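Local coordinates for nitroreductase family protein (Clostridium novyi, PDB 3G14) that is probably an FMN-dependent oxidoreductase of the nitroreductase family, whose substrate is not established, at residues B[119-133]-B[143-155]. Numbering follows the deposited sequence.
Sequences GYGTCWIAAFNENKI and LRVVALTPLGVPK
Ile125 and Leu148 form an antiparallel hydrogen-bonded pair, with Ile125 N 2.9 Å from Leu148 O and the return bond from Leu148 N to Ile125 O. Gly121 and Gly152 make a second single bridge of the same kind. Gly121 N gives a short bond to Gly152 O, while the return bond is weak. Between the bridges a side chain stands in for the backbone. With chi1 at 174°, Thr149 turns OG1 away from its own N and toward Cys123 N, 2.8 Å off. The same hydroxyl donates to Pro150 O.

Charge ties the far end. Arg144 grips the Glu130 carboxylate side-on: NE lies 3.0 Å from OE2 of Glu130, and NH2 meets OE1. Each oxygen of Glu130 uses its syn lone pair, and the carboxylate and guanidinium planes are 33° apart. Val145 N reaches Glu130 OE2 at 2.8 Å on the anti side, 35° out of the carboxylate plane. Two donors therefore fix that oxygen.

Apolar contacts join the two segments between these ends. The Phe128 ring turns its edge to Val145 O, and its CZ lies 3.6 Å from Val145 CG1. Ile133 CD1 sits over one face of this ring, toward its rim, and presses tightly on Leu148 CD2 (3.5 Å). Leu148 CD1 meets Ile125 CD1, which also touches Pro150 CD.

Helix 70-77 packs on Ile125, Leu148 and Pro150. Lys97 of the second subunit bonds to Ala126 O and Val146 O. The contact thus lines the outer edge of the mixed sheet, where strand 144-151 pairs with 80-86 on its other side, in the alpha/beta fold of dimeric nitroreductases.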
loop_
_atom_site.group_PDB
_atom_site.type_symbol
_atom_site.label_atom_id
_atom_site.label_comp_id
_atom_site.label_asym_id
_atom_site.label_seq_id
_atom_site.Cartn_x
_atom_site.Cartn_y
_atom_site.Cartn_z
ATOM N N GLY B 119 11.097 -13.671 6.964
ATOM C CA GLY B 119 12.246 -13.515 7.842
ATOM C C GLY B 119 13.295 -12.580 7.296
ATOM O O GLY B 119 14.473 -12.647 7.697
ATOM N N TYR B 120 12.857 -11.706 6.385
ATOM C CA TYR B 120 13.714 -10.722 5.741
ATOM C C TYR B 120 13.346 -9.293 6.135
ATOM O O TYR B 120 12.183 -8.955 6.285
ATOM C CB TYR B 120 13.660 -10.879 4.210
ATOM C CG TYR B 120 14.168 -12.217 3.694
ATOM C CD1 TYR B 120 15.400 -12.720 4.095
ATOM C CD2 TYR B 120 13.415 -12.952 2.782
ATOM C CE1 TYR B 120 15.858 -13.951 3.619
ATOM C CE2 TYR B 120 13.860 -14.184 2.290
ATOM C CZ TYR B 120 15.081 -14.681 2.717
ATOM O OH TYR B 120 15.520 -15.891 2.229
ATOM N N GLY B 121 14.371 -8.463 6.279
ATOM C CA GLY B 121 14.232 -7.034 6.476
ATOM C C GLY B 121 14.070 -6.273 5.151
ATOM O O GLY B 121 14.545 -6.702 4.112
ATOM N N THR B 122 13.399 -5.124 5.240
ATOM C CA THR B 122 13.241 -4.196 4.127
ATOM C C THR B 122 13.330 -2.764 4.654
ATOM O O THR B 122 13.375 -2.517 5.869
ATOM C CB THR B 122 11.856 -4.354 3.449
ATOM O OG1 THR B 122 10.862 -4.371 4.468
ATOM C CG2 THR B 122 11.781 -5.625 2.619
ATOM N N CYS B 123 13.377 -1.818 3.732
ATOM C CA CYS B 123 13.347 -0.418 4.110
ATOM C C CYS B 123 12.813 0.371 2.942
ATOM O O CYS B 123 13.408 0.364 1.880
ATOM C CB CYS B 123 14.751 0.066 4.488
ATOM S SG CYS B 123 14.770 1.749 5.134
ATOM N N TRP B 124 11.658 1.018 3.115
ATOM C CA TRP B 124 11.110 1.866 2.027
ATOM C C TRP B 124 12.047 2.985 1.655
ATOM O O TRP B 124 12.451 3.776 2.495
ATOM C CB TRP B 124 9.780 2.467 2.437
ATOM C CG TRP B 124 8.586 1.624 2.216
ATOM C CD1 TRP B 124 8.043 0.713 3.087
ATOM C CD2 TRP B 124 7.676 1.714 1.113
ATOM N NE1 TRP B 124 6.891 0.173 2.560
ATOM C CE2 TRP B 124 6.651 0.751 1.337
ATOM C CE3 TRP B 124 7.664 2.452 -0.063
ATOM C CZ2 TRP B 124 5.600 0.547 0.435
ATOM C CZ3 TRP B 124 6.592 2.268 -0.961
ATOM C CH2 TRP B 124 5.583 1.320 -0.696
ATOM N N ILE B 125 12.411 3.071 0.384
ATOM C CA ILE B 125 13.212 4.224 -0.116
ATOM C C ILE B 125 12.533 4.845 -1.327
ATOM O O ILE B 125 12.362 4.178 -2.366
ATOM C CB ILE B 125 14.667 3.765 -0.485
ATOM C CG1 ILE B 125 15.386 3.110 0.714
ATOM C CG2 ILE B 125 15.474 4.945 -1.159
ATOM C CD1 ILE B 125 16.601 2.216 0.351
ATOM N N ALA B 126 12.170 6.133 -1.229
ATOM C CA ALA B 126 11.402 6.822 -2.243
ATOM C C ALA B 126 12.129 8.049 -2.821
ATOM O O ALA B 126 11.683 8.594 -3.835
ATOM C CB ALA B 126 10.075 7.270 -1.689
ATOM N N ALA B 127 13.218 8.472 -2.165
ATOM C CA ALA B 127 13.962 9.704 -2.553
ATOM C C ALA B 127 15.275 9.367 -3.266
ATOM O O ALA B 127 16.218 8.871 -2.656
ATOM C CB ALA B 127 14.266 10.560 -1.321
ATOM N N PHE B 128 15.322 9.654 -4.565
ATOM C CA PHE B 128 16.473 9.316 -5.389
ATOM C C PHE B 128 16.427 10.138 -6.658
ATOM O O PHE B 128 15.375 10.678 -7.045
ATOM C CB PHE B 128 16.540 7.812 -5.726
ATOM C CG PHE B 128 15.181 7.158 -5.951
ATOM C CD1 PHE B 128 14.407 7.467 -7.072
ATOM C CD2 PHE B 128 14.698 6.236 -5.037
ATOM C CE1 PHE B 128 13.148 6.865 -7.269
ATOM C CE2 PHE B 128 13.457 5.630 -5.213
ATOM C CZ PHE B 128 12.688 5.943 -6.333
ATOM N N ASN B 129 17.585 10.257 -7.269
ATOM C CA ASN B 129 17.723 10.741 -8.652
ATOM C C ASN B 129 17.179 9.639 -9.570
ATOM O O ASN B 129 17.835 8.637 -9.876
ATOM C CB ASN B 129 19.157 11.060 -8.963
ATOM C CG ASN B 129 19.354 11.619 -10.370
ATOM O OD1 ASN B 129 18.622 11.293 -11.312
ATOM N ND2 ASN B 129 20.336 12.483 -10.508
ATOM N N GLU B 130 15.925 9.820 -9.954
ATOM C CA GLU B 130 15.239 8.819 -10.721
ATOM C C GLU B 130 15.920 8.552 -12.077
ATOM O O GLU B 130 15.945 7.419 -12.549
ATOM C CB GLU B 130 13.798 9.292 -10.940
ATOM C CG GLU B 130 12.933 8.307 -11.651
ATOM C CD GLU B 130 11.473 8.737 -11.700
ATOM O OE1 GLU B 130 11.153 9.880 -11.322
ATOM O OE2 GLU B 130 10.653 7.940 -12.166
ATOM N N ASN B 131 16.439 9.604 -12.722
ATOM C CA ASN B 131 17.080 9.420 -14.014
ATOM C C ASN B 131 18.273 8.494 -13.925
ATOM O O ASN B 131 18.520 7.673 -14.833
ATOM C CB ASN B 131 17.531 10.759 -14.582
ATOM C CG ASN B 131 16.375 11.611 -15.060
ATOM O OD1 ASN B 131 15.287 11.118 -15.373
ATOM N ND2 ASN B 131 16.625 12.895 -15.167
ATOM N N LYS B 132 19.018 8.633 -12.831
ATOM C CA LYS B 132 20.180 7.805 -12.615
ATOM C C LYS B 132 19.782 6.360 -12.410
ATOM O O LYS B 132 20.489 5.464 -12.902
ATOM C CB LYS B 132 21.066 8.325 -11.469
ATOM C CG LYS B 132 21.935 9.512 -11.910
ATOM C CD LYS B 132 23.101 9.047 -12.808
ATOM C CE LYS B 132 23.520 10.075 -13.872
ATOM N NZ LYS B 132 24.643 9.538 -14.749
ATOM N N ILE B 133 18.677 6.110 -11.719
ATOM C CA ILE B 133 18.237 4.713 -11.554
ATOM C C ILE B 133 17.735 4.145 -12.895
ATOM O O ILE B 133 18.028 3.000 -13.261
ATOM C CB ILE B 133 17.198 4.534 -10.432
ATOM C CG1 ILE B 133 17.883 4.828 -9.068
ATOM C CG2 ILE B 133 16.592 3.073 -10.492
ATOM C CD1 ILE B 133 16.981 4.760 -7.858
ATOM N N LEU B 143 8.515 5.619 -18.106
ATOM C CA LEU B 143 8.058 4.961 -16.897
ATOM C C LEU B 143 8.558 5.704 -15.663
ATOM O O LEU B 143 9.395 6.592 -15.781
ATOM C CB LEU B 143 8.548 3.521 -16.893
ATOM C CG LEU B 143 8.082 2.712 -18.119
ATOM C CD1 LEU B 143 8.744 1.332 -18.141
ATOM C CD2 LEU B 143 6.575 2.564 -18.150
ATOM N N ARG B 144 8.050 5.325 -14.485
ATOM C CA ARG B 144 8.383 5.990 -13.224
ATOM C C ARG B 144 8.943 4.965 -12.256
ATOM O O ARG B 144 8.400 3.869 -12.150
ATOM C CB ARG B 144 7.160 6.697 -12.613
ATOM C CG ARG B 144 6.539 7.776 -13.526
ATOM C CD ARG B 144 7.499 8.915 -13.876
ATOM N NE ARG B 144 8.148 9.493 -12.690
ATOM C CZ ARG B 144 7.600 10.377 -11.856
ATOM N NH1 ARG B 144 6.377 10.839 -12.046
ATOM N NH2 ARG B 144 8.299 10.816 -10.818
ATOM N N VAL B 145 10.042 5.317 -11.589
ATOM C CA VAL B 145 10.562 4.525 -10.465
ATOM C C VAL B 145 9.834 4.994 -9.200
ATOM O O VAL B 145 10.052 6.101 -8.714
ATOM C CB VAL B 145 12.121 4.599 -10.331
ATOM C CG1 VAL B 145 12.623 3.691 -9.171
ATOM C CG2 VAL B 145 12.793 4.252 -11.703
ATOM N N VAL B 146 8.969 4.150 -8.671
ATOM C CA VAL B 146 8.137 4.541 -7.530
ATOM C C VAL B 146 8.883 4.471 -6.185
ATOM O O VAL B 146 8.872 5.421 -5.397
ATOM C CB VAL B 146 6.808 3.730 -7.514
ATOM C CG1 VAL B 146 5.917 4.076 -6.278
ATOM C CG2 VAL B 146 6.001 3.894 -8.833
ATOM N N ALA B 147 9.483 3.318 -5.911
ATOM C CA ALA B 147 10.170 3.041 -4.671
ATOM C C ALA B 147 11.061 1.846 -4.892
ATOM O O ALA B 147 10.987 1.189 -5.925
ATOM C CB ALA B 147 9.173 2.790 -3.495
ATOM N N LEU B 148 11.957 1.654 -3.944
ATOM C CA LEU B 148 12.841 0.496 -3.914
ATOM C C LEU B 148 13.100 0.115 -2.460
ATOM O O LEU B 148 12.905 0.907 -1.545
ATOM C CB LEU B 148 14.127 0.807 -4.707
ATOM C CG LEU B 148 15.051 1.939 -4.241
ATOM C CD1 LEU B 148 16.120 1.439 -3.251
ATOM C CD2 LEU B 148 15.698 2.618 -5.449
ATOM N N THR B 149 13.562 -1.110 -2.245
ATOM C CA THR B 149 13.946 -1.558 -0.919
ATOM C C THR B 149 15.074 -2.582 -0.977
ATOM O O THR B 149 15.073 -3.493 -1.862
ATOM C CB THR B 149 12.720 -2.194 -0.190
ATOM O OG1 THR B 149 13.119 -2.768 1.074
ATOM C CG2 THR B 149 12.100 -3.274 -1.048
ATOM N N PRO B 150 16.021 -2.487 -0.018
ATOM C CA PRO B 150 16.914 -3.627 0.173
ATOM C C PRO B 150 16.099 -4.836 0.676
ATOM O O PRO B 150 15.007 -4.686 1.204
ATOM C CB PRO B 150 17.840 -3.167 1.298
ATOM C CG PRO B 150 16.992 -2.121 2.053
ATOM C CD PRO B 150 16.260 -1.420 0.987
ATOM N N LEU B 151 16.660 -6.014 0.511
ATOM C CA LEU B 151 16.045 -7.257 1.007
ATOM C C LEU B 151 17.186 -8.083 1.567
ATOM O O LEU B 151 18.165 -8.348 0.855
ATOM C CB LEU B 151 15.359 -7.997 -0.144
ATOM C CG LEU B 151 14.541 -9.209 0.334
ATOM C CD1 LEU B 151 13.303 -8.667 1.029
ATOM C CD2 LEU B 151 14.200 -10.129 -0.845
ATOM N N GLY B 152 17.091 -8.475 2.837
ATOM C CA GLY B 152 18.139 -9.292 3.450
ATOM C C GLY B 152 17.715 -9.818 4.817
ATOM O O GLY B 152 16.723 -9.390 5.394
ATOM N N VAL B 153 18.494 -10.734 5.347
ATOM C CA VAL B 153 18.332 -11.075 6.738
ATOM C C VAL B 153 18.857 -9.924 7.616
ATOM O O VAL B 153 19.994 -9.502 7.455
ATOM C CB VAL B 153 19.102 -12.341 7.065
ATOM C CG1 VAL B 153 18.912 -12.675 8.531
ATOM C CG2 VAL B 153 18.650 -13.452 6.135
ATOM N N PRO B 154 18.035 -9.389 8.527
ATOM C CA PRO B 154 18.587 -8.330 9.390
ATOM C C PRO B 154 19.713 -8.787 10.284
ATOM O O PRO B 154 19.710 -9.944 10.769
ATOM C CB PRO B 154 17.395 -7.920 10.256
ATOM C CG PRO B 154 16.180 -8.339 9.425
ATOM C CD PRO B 154 16.615 -9.628 8.813
ATOM N N LYS B 155 20.664 -7.888 10.515
ATOM C CA LYS B 155 21.629 -8.083 11.583
ATOM C C LYS B 155 20.895 -8.030 12.918
ATOM O O LYS B 155 19.925 -7.284 13.094
ATOM C CB LYS B 155 22.740 -7.037 11.547
ATOM C CG LYS B 155 23.669 -7.200 10.354
ATOM C CD LYS B 155 25.070 -6.739 10.660
ATOM C CE LYS B 155 25.937 -6.806 9.405
ATOM N NZ LYS B 155 27.311 -6.293 9.643
#